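Local structure of maleylpyruvate isomerase (Ralstonia sp., 2V6K) at residues A[103-108]-A[134-139]; A[127-132]-A[178-183]. The protein catalyses the glutathione-dependent isomerisation of maleylpyruvate to fumarylpyruvate in naphthalene degradation, working as a homodimeric zeta-class glutathione transferase. One frame throughout, in Å; residues are numbered along the deposited sequence. Where two conformers were deposited one is given.

Interaction 1 of 2, residues A[103-108]-A[134-139]; sequences CDIHPI and TWISAG. With TGG (gamma-glutamyl-S-(1,2-dicarboxyethyl)cysteinylglycine), chain F; TGG (gamma-glutamyl-S-(1,2-dicarboxyethyl)cysteinylglycine), chain C.
Ile105 and Ile108, from the turn that follows helix 88-104, pack against one flank of helix 125-149 at Trp135, Ile136 and Gly139. The packing is tight at three points. Ile108 lays its CG2 methyl over the pyrrole ring of Trp135, 3.6 Å from the centroid and 23° off the ring normal, a CH-pi contact; its chi1 of -39° leaves CG2, not CG1, on the side of the indole. Ile105 divides its two branches along the helix. The Ile105 and Ile136 side chains cross at about a right angle, and Ile105 CG2 touches Ile136 CG1 at 3.6 Å, while the other branch reaches the bare backbone of Gly139, where Ile105 CD1 lies 3.6 Å from Gly139 CA.

Beside this apolar patch the link loosens and becomes polar. Asp104 O and Trp135 O are 4.5 Å apart. One water joins them, donating to Asp104 O at 2.7 Å and to Trp135 O at 2.8 Å. Asp104 O also receives a bond from Arg112 of the second subunit. The Asp104 carboxylate turns to the dimer interface, taking bonds from Gln66 and Gln51 of that subunit and from the glutamyl amino nitrogen NN1 of one ligand, 2.9 Å from Asp104 OD1. His106 points away from helix 125-149, and its NE2 donates to carboxylate oxygen OF2 of the other ligand at 2.7 Å. The turn thus serves two glutathione sites, an arrangement characteristic of the dimeric glutathione transferase fold, in which a subunit completes its partner's glutamyl pocket.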
loop_
_atom_site.group_PDB
_atom_site.type_symbol
_atom_site.label_atom_id
_atom_site.label_comp_id
_atom_site.label_asym_id
_atom_site.label_seq_id
_atom_site.Cartn_x
_atom_site.Cartn_y
_atom_site.Cartn_z
ATOM N N CYS A 103 -1.551 1.198 2.793
ATOM C CA CYS A 103 -1.624 2.205 1.733
ATOM C C CYS A 103 -2.124 3.537 2.240
ATOM O O CYS A 103 -1.568 4.576 1.897
ATOM C CB CYS A 103 -2.566 1.753 0.612
ATOM S SG CYS A 103 -2.120 0.221 -0.225
ATOM N N ASP A 104 -3.182 3.512 3.041
ATOM C CA ASP A 104 -3.967 4.729 3.246
ATOM C C ASP A 104 -3.784 5.403 4.599
ATOM O O ASP A 104 -4.398 6.444 4.850
ATOM C CB ASP A 104 -5.448 4.460 2.976
ATOM C CG ASP A 104 -5.699 3.881 1.597
ATOM O OD1 ASP A 104 -4.877 4.085 0.674
ATOM O OD2 ASP A 104 -6.733 3.200 1.461
ATOM N N ILE A 105 -2.968 4.817 5.468
ATOM C CA ILE A 105 -2.615 5.468 6.728
ATOM C C ILE A 105 -1.109 5.611 6.872
ATOM O O ILE A 105 -0.576 6.729 6.865
ATOM C CB ILE A 105 -3.174 4.751 7.979
ATOM C CG1 ILE A 105 -4.681 4.489 7.860
ATOM C CG2 ILE A 105 -2.892 5.606 9.209
ATOM C CD1 ILE A 105 -5.231 3.649 9.007
ATOM N N HIS A 106 -0.414 4.480 6.996
ATOM C CA HIS A 106 1.002 4.514 7.329
ATOM C C HIS A 106 1.854 5.452 6.450
ATOM O O HIS A 106 2.647 6.239 6.977
ATOM C CB HIS A 106 1.632 3.114 7.345
ATOM C CG HIS A 106 3.115 3.188 7.350
ATOM N ND1 HIS A 106 3.856 3.242 6.188
ATOM C CD2 HIS A 106 3.985 3.385 8.369
ATOM C CE1 HIS A 106 5.127 3.429 6.496
ATOM N NE2 HIS A 106 5.230 3.518 7.811
ATOM N N PRO A 107 1.745 5.344 5.116
ATOM C CA PRO A 107 2.661 6.143 4.293
ATOM C C PRO A 107 2.484 7.641 4.450
ATOM O O PRO A 107 3.439 8.396 4.241
ATOM C CB PRO A 107 2.323 5.710 2.859
ATOM C CG PRO A 107 1.735 4.322 3.037
ATOM C CD PRO A 107 0.918 4.443 4.287
ATOM N N ILE A 108 1.282 8.067 4.814
ATOM C CA ILE A 108 0.967 9.495 4.881
ATOM C C ILE A 108 1.641 10.154 6.078
ATOM O O ILE A 108 1.896 11.368 6.065
ATOM C CB ILE A 108 -0.562 9.734 5.001
ATOM C CG1 ILE A 108 -1.386 8.775 4.128
ATOM C CG2 ILE A 108 -0.896 11.180 4.666
ATOM C CD1 ILE A 108 -1.094 8.875 2.660
ATOM N N THR A 134 -5.640 13.080 11.413
ATOM C CA THR A 134 -6.597 13.122 10.309
ATOM C C THR A 134 -6.607 11.791 9.553
ATOM O O THR A 134 -7.668 11.186 9.346
ATOM C CB THR A 134 -6.302 14.296 9.354
ATOM O OG1 THR A 134 -6.416 15.524 10.086
ATOM C CG2 THR A 134 -7.277 14.325 8.185
ATOM N N TRP A 135 -5.427 11.326 9.160
ATOM C CA TRP A 135 -5.354 10.112 8.346
ATOM C C TRP A 135 -5.585 8.847 9.156
ATOM O O TRP A 135 -6.215 7.910 8.657
ATOM C CB TRP A 135 -4.062 10.075 7.514
ATOM C CG TRP A 135 -3.797 11.436 6.946
ATOM C CD1 TRP A 135 -2.731 12.240 7.217
ATOM C CD2 TRP A 135 -4.670 12.196 6.092
ATOM N NE1 TRP A 135 -2.869 13.443 6.562
ATOM C CE2 TRP A 135 -4.048 13.440 5.866
ATOM C CE3 TRP A 135 -5.908 11.936 5.484
ATOM C CZ2 TRP A 135 -4.628 14.435 5.069
ATOM C CZ3 TRP A 135 -6.488 12.930 4.690
ATOM C CH2 TRP A 135 -5.841 14.162 4.489
ATOM N N ILE A 136 -5.113 8.826 10.397
ATOM C CA ILE A 136 -5.371 7.683 11.268
ATOM C C ILE A 136 -6.865 7.559 11.557
ATOM O O ILE A 136 -7.429 6.469 11.445
ATOM C CB ILE A 136 -4.557 7.767 12.571
ATOM C CG1 ILE A 136 -3.076 7.554 12.258
ATOM C CG2 ILE A 136 -5.044 6.726 13.579
ATOM C CD1 ILE A 136 -2.132 7.970 13.368
ATOM N N SER A 137 -7.523 8.663 11.902
ATOM C CA SER A 137 -8.948 8.605 12.206
ATOM C C SER A 137 -9.779 8.183 11.000
ATOM O O SER A 137 -10.708 7.398 11.136
ATOM C CB SER A 137 -9.439 9.936 12.759
ATOM O OG SER A 137 -8.797 10.213 13.988
ATOM N N ALA A 138 -9.440 8.688 9.816
ATOM C CA ALA A 138 -10.182 8.319 8.617
ATOM C C ALA A 138 -10.033 6.823 8.342
ATOM O O ALA A 138 -11.021 6.131 8.064
ATOM C CB ALA A 138 -9.715 9.138 7.416
ATOM N N GLY A 139 -8.805 6.323 8.428
ATOM C CA GLY A 139 -8.544 4.908 8.174
ATOM C C GLY A 139 -9.158 4.004 9.223
ATOM O O GLY A 139 -9.732 2.969 8.888
HETATM O OC1 TGG F . -5.999 1.366 -3.772
HETATM C CO1 TGG F . -7.016 1.629 -3.100
HETATM O OT1 TGG F . -8.167 1.274 -3.433
HETATM C CA1 TGG F . -6.845 2.410 -1.829
HETATM N NN1 TGG F . -5.614 1.989 -1.176
HETATM C CB1 TGG F . -6.756 3.909 -2.120
HETATM C CG1 TGG F . -8.066 4.432 -2.696
HETATM C CD1 TGG F . -8.161 5.949 -2.749
HETATM O OE1 TGG F . -6.956 6.631 -2.499
HETATM N NN2 TGG F . -8.764 6.360 -3.980
HETATM C CA2 TGG F . -8.693 7.706 -4.491
HETATM C CO2 TGG F . -9.794 8.424 -3.727
HETATM O OC2 TGG F . -11.099 8.024 -4.090
HETATM N NN3 TGG F . -9.632 9.844 -3.622
HETATM C CA3 TGG F . -10.727 10.676 -3.180
HETATM C CO3 TGG F . -10.218 11.660 -2.166
HETATM O OC3 TGG F . -8.998 11.680 -1.886
HETATM O OT3 TGG F . -11.069 12.417 -1.646
HETATM C CB2 TGG F . -8.855 7.525 -5.988
HETATM S SG2 TGG F . -9.082 8.969 -6.949
HETATM C CD2 TGG F . -7.625 9.958 -6.939
HETATM C CE2 TGG F . -6.552 9.329 -7.793
HETATM O OE2 TGG F . -6.241 9.837 -8.894
HETATM O OF2 TGG F . -5.981 8.290 -7.389
HETATM C CF2 TGG F . -8.088 11.312 -7.473
HETATM C CH2 TGG F . -7.043 12.398 -7.390
HETATM O OI2 TGG F . -6.049 12.243 -6.654
HETATM O OJ2 TGG F . -7.223 13.429 -8.080
HETATM O OC1 TGG C . 6.006 -1.220 3.787
HETATM C CO1 TGG C . 7.083 -0.885 3.254
HETATM O OT1 TGG C . 8.149 -1.522 3.380
HETATM C CA1 TGG C . 7.075 0.350 2.399
HETATM N NN1 TGG C . 5.816 0.453 1.670
HETATM C CB1 TGG C . 7.225 1.603 3.254
HETATM C CG1 TGG C . 8.575 1.638 3.953
HETATM C CD1 TGG C . 8.928 2.976 4.588
HETATM O OE1 TGG C . 7.872 3.903 4.675
HETATM N NN2 TGG C . 9.552 2.772 5.858
HETATM C CA2 TGG C . 9.675 3.809 6.847
HETATM C CO2 TGG C . 10.915 4.573 6.402
HETATM O OC2 TGG C . 12.112 3.842 6.516
HETATM N NN3 TGG C . 11.002 5.922 6.873
HETATM C CA3 TGG C . 12.234 6.664 6.705
HETATM C CO3 TGG C . 11.927 8.038 6.182
HETATM O OC3 TGG C . 10.741 8.358 5.966
HETATM O OT3 TGG C . 12.904 8.802 6.002
HETATM C CB2 TGG C . 9.736 3.033 8.147
HETATM S SG2 TGG C . 10.191 3.945 9.570
HETATM C CD2 TGG C . 8.921 5.086 10.001
HETATM C CE2 TGG C . 7.739 4.343 10.577
HETATM O OE2 TGG C . 7.487 4.410 11.802
HETATM O OF2 TGG C . 7.027 3.661 9.806
HETATM C CF2 TGG C . 9.584 6.031 11.004
HETATM C CH2 TGG C . 8.740 7.222 11.382
HETATM O OI2 TGG C . 7.755 7.520 10.683
HETATM O OJ2 TGG C . 9.069 7.865 12.407
HETATM O O HOH W 1 -6.734 7.242 6.023
#

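Interaction 2 of 2, residues A[127-132]-A[178-183]; sequences AINAWC and RFQVDL. With TGG (gamma-glutamyl-S-(1,2-dicarboxyethyl)cysteinylglycine), chain C.
Cys132 and Phe179 meet sulfur to ring face: SG stands 3.5 Å from the ring centroid and only 5° off the normal, a sulfur-aromatic contact. CB of the same cysteine makes a CH-pi contact over the same face, nearest Phe179 CG at 3.6 Å. The torsion of Cys132 (chi1 -68°) sets SG anti to its own carbonyl carbon and carries the sulfur over the ring centre.

Asn129, one turn earlier on helix 125-149, comes to the ring's edge instead. Its OD1 lies in the ring plane, 3.3 Å from Phe179 CD1, and so faces the weakly positive rim; the amide and phenyl planes are 79° apart. On the opposite face of the phenyl, offset toward the rim, lies CD of Arg178 in the conformer described, one of two. The extended chain of this arginine runs on past the phenyl to the ligand, where NH1 donates to carboxylate oxygen OJ2 at 3.2 Å in a nearly straight bond.

Toward solvent, three waters take over. One donates to both Asn129 O and Phe179 O. Asn129 ND2 gives its hydrogens to the other two, which in turn donate to Gln180 OE1, again in one of two conformers, and, at 2.9 Å, to Arg178 O. The Asn129 and Gln180 amide planes stand nearly perpendicular. Gln180, with positive phi, is the C-prime residue of a Schellman motif, with Val181 N bonded to Ala176 O and Gln180 N to Arg177 O. Through its ring Phe179 packs this Schellman-capped end of helix 164-178 on helix 125-149, and the Arg178 beside it belongs to the glutathione transferase ligand site.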
loop_
_atom_site.group_PDB
_atom_site.type_symbol
_atom_site.label_atom_id
_atom_site.label_comp_id
_atom_site.label_asym_id
_atom_site.label_seq_id
_atom_site.Cartn_x
_atom_site.Cartn_y
_atom_site.Cartn_z
ATOM N N ALA A 127 0.586 20.967 14.512
ATOM C CA ALA A 127 0.136 20.754 13.136
ATOM C C ALA A 127 0.472 19.347 12.646
ATOM O O ALA A 127 -0.328 18.726 11.942
ATOM C CB ALA A 127 0.733 21.797 12.208
ATOM N N ILE A 128 1.647 18.845 13.026
ATOM C CA ILE A 128 2.042 17.470 12.706
ATOM C C ILE A 128 1.068 16.482 13.337
ATOM O O ILE A 128 0.580 15.578 12.660
ATOM C CB ILE A 128 3.503 17.176 13.138
ATOM C CG1 ILE A 128 4.508 18.006 12.318
ATOM C CG2 ILE A 128 3.817 15.674 13.067
ATOM C CD1 ILE A 128 4.483 17.753 10.810
ATOM N N ASN A 129 0.750 16.669 14.614
ATOM C CA ASN A 129 -0.193 15.772 15.270
ATOM C C ASN A 129 -1.578 15.813 14.633
ATOM O O ASN A 129 -2.225 14.774 14.500
ATOM C CB ASN A 129 -0.269 16.049 16.775
ATOM C CG ASN A 129 0.927 15.497 17.536
ATOM O OD1 ASN A 129 1.891 15.010 16.946
ATOM N ND2 ASN A 129 0.868 15.580 18.859
ATOM N N ALA A 130 -2.026 17.003 14.224
ATOM C CA ALA A 130 -3.343 17.142 13.598
ATOM C C ALA A 130 -3.389 16.436 12.244
ATOM O O ALA A 130 -4.384 15.798 11.902
ATOM C CB ALA A 130 -3.720 18.613 13.458
ATOM N N TRP A 131 -2.302 16.546 11.483
ATOM C CA TRP A 131 -2.156 15.828 10.219
ATOM C C TRP A 131 -2.255 14.329 10.457
ATOM O O TRP A 131 -3.091 13.649 9.856
ATOM C CB TRP A 131 -0.808 16.190 9.599
ATOM C CG TRP A 131 -0.310 15.342 8.444
ATOM C CD1 TRP A 131 0.395 14.173 8.524
ATOM C CD2 TRP A 131 -0.416 15.649 7.048
ATOM N NE1 TRP A 131 0.708 13.719 7.260
ATOM C CE2 TRP A 131 0.241 14.617 6.337
ATOM C CE3 TRP A 131 -0.997 16.702 6.327
ATOM C CZ2 TRP A 131 0.323 14.605 4.944
ATOM C CZ3 TRP A 131 -0.910 16.693 4.948
ATOM C CH2 TRP A 131 -0.256 15.653 4.270
ATOM N N CYS A 132 -1.418 13.819 11.353
ATOM C CA CYS A 132 -1.373 12.380 11.578
ATOM C C CYS A 132 -2.712 11.834 12.038
ATOM O O CYS A 132 -3.153 10.784 11.563
ATOM C CB CYS A 132 -0.278 12.016 12.574
ATOM S SG CYS A 132 1.384 12.306 11.921
ATOM N N ARG A 178 1.319 7.433 19.764
ATOM C CA ARG A 178 2.426 8.382 19.651
ATOM C C ARG A 178 1.933 9.782 19.266
ATOM O O ARG A 178 2.404 10.794 19.796
ATOM C CB ARG A 178 3.438 7.868 18.618
ATOM C CG ARG A 178 4.580 8.814 18.302
ATOM C CD ARG A 178 5.329 8.368 17.059
ATOM N NE ARG A 178 6.436 9.269 16.751
ATOM C CZ ARG A 178 7.204 9.188 15.667
ATOM N NH1 ARG A 178 6.998 8.243 14.757
ATOM N NH2 ARG A 178 8.183 10.060 15.492
ATOM N N PHE A 179 0.984 9.834 18.335
ATOM C CA PHE A 179 0.464 11.114 17.851
ATOM C C PHE A 179 -0.762 11.618 18.609
ATOM O O PHE A 179 -1.436 12.549 18.156
ATOM C CB PHE A 179 0.235 11.065 16.336
ATOM C CG PHE A 179 1.506 10.973 15.550
ATOM C CD1 PHE A 179 2.418 12.032 15.564
ATOM C CD2 PHE A 179 1.809 9.835 14.806
ATOM C CE1 PHE A 179 3.610 11.963 14.850
ATOM C CE2 PHE A 179 3.004 9.760 14.077
ATOM C CZ PHE A 179 3.904 10.827 14.105
ATOM N N GLN A 180 -1.033 10.989 19.756
ATOM C CA GLN A 180 -2.097 11.395 20.680
ATOM C C GLN A 180 -3.475 11.429 20.020
ATOM O O GLN A 180 -4.288 12.325 20.250
ATOM C CB GLN A 180 -1.756 12.724 21.363
ATOM C CG GLN A 180 -0.568 12.628 22.314
ATOM C CD GLN A 180 -0.186 13.964 22.918
ATOM O OE1 GLN A 180 0.074 14.931 22.202
ATOM N NE2 GLN A 180 -0.141 14.020 24.242
ATOM N N VAL A 181 -3.736 10.414 19.205
ATOM C CA VAL A 181 -5.035 10.258 18.568
ATOM C C VAL A 181 -6.005 9.650 19.573
ATOM O O VAL A 181 -5.679 8.664 20.235
ATOM C CB VAL A 181 -4.931 9.335 17.335
ATOM C CG1 VAL A 181 -6.283 9.186 16.642
ATOM C CG2 VAL A 181 -3.881 9.864 16.367
ATOM N N ASP A 182 -7.190 10.243 19.683
ATOM C CA ASP A 182 -8.251 9.692 20.517
ATOM C C ASP A 182 -8.734 8.375 19.921
ATOM O O ASP A 182 -9.269 8.340 18.810
ATOM C CB ASP A 182 -9.411 10.686 20.623
ATOM C CG ASP A 182 -10.509 10.213 21.563
ATOM O OD1 ASP A 182 -10.294 9.232 22.311
ATOM O OD2 ASP A 182 -11.589 10.840 21.557
ATOM N N LEU A 183 -8.520 7.292 20.664
ATOM C CA LEU A 183 -8.912 5.958 20.209
ATOM C C LEU A 183 -10.259 5.509 20.768
ATOM O O LEU A 183 -10.719 4.413 20.461
ATOM C CB LEU A 183 -7.826 4.926 20.534
ATOM C CG LEU A 183 -6.496 5.137 19.806
ATOM C CD1 LEU A 183 -5.455 4.142 20.303
ATOM C CD2 LEU A 183 -6.681 5.012 18.304
HETATM O OC1 TGG C . 6.006 -1.220 3.787
HETATM C CO1 TGG C . 7.083 -0.885 3.254
HETATM O OT1 TGG C . 8.149 -1.522 3.380
HETATM C CA1 TGG C . 7.075 0.350 2.399
HETATM N NN1 TGG C . 5.816 0.453 1.670
HETATM C CB1 TGG C . 7.225 1.603 3.254
HETATM C CG1 TGG C . 8.575 1.638 3.953
HETATM C CD1 TGG C . 8.928 2.976 4.588
HETATM O OE1 TGG C . 7.872 3.903 4.675
HETATM N NN2 TGG C . 9.552 2.772 5.858
HETATM C CA2 TGG C . 9.675 3.809 6.847
HETATM C CO2 TGG C . 10.915 4.573 6.402
HETATM O OC2 TGG C . 12.112 3.842 6.516
HETATM N NN3 TGG C . 11.002 5.922 6.873
HETATM C CA3 TGG C . 12.234 6.664 6.705
HETATM C CO3 TGG C . 11.927 8.038 6.182
HETATM O OC3 TGG C . 10.741 8.358 5.966
HETATM O OT3 TGG C . 12.904 8.802 6.002
HETATM C CB2 TGG C . 9.736 3.033 8.147
HETATM S SG2 TGG C . 10.191 3.945 9.570
HETATM C CD2 TGG C . 8.921 5.086 10.001
HETATM C CE2 TGG C . 7.739 4.343 10.577
HETATM O OE2 TGG C . 7.487 4.410 11.802
HETATM O OF2 TGG C . 7.027 3.661 9.806
HETATM C CF2 TGG C . 9.584 6.031 11.004
HETATM C CH2 TGG C . 8.740 7.222 11.382
HETATM O OI2 TGG C . 7.755 7.520 10.683
HETATM O OJ2 TGG C . 9.069 7.865 12.407
HETATM O O HOH W 2 -3.439 13.443 16.603
HETATM O O HOH W 3 -1.661 16.313 20.309
HETATM O O HOH W 4 2.763 13.676 19.796
#

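Both contacts draw on helix 125-149, and their centres are 11 Å apart. Interaction 1 is buried nearer the middle of the chain and relies on aliphatic branches against an indole, another isoleucine and a glycine, with a single water at its side. Interaction 2 lies farther out: its phenyl and cysteine are buried, but its polar margin is spanned by three waters. They join directly where Trp131 NE1 meets Ile108 O at 2.9 Å, probably as a hydrogen bond, and where Val181 packs on Ile136 and Ser137. Each also reaches the same ligand, through His106 and Arg178, which hold different carboxylates of its dicarboxyethyl group.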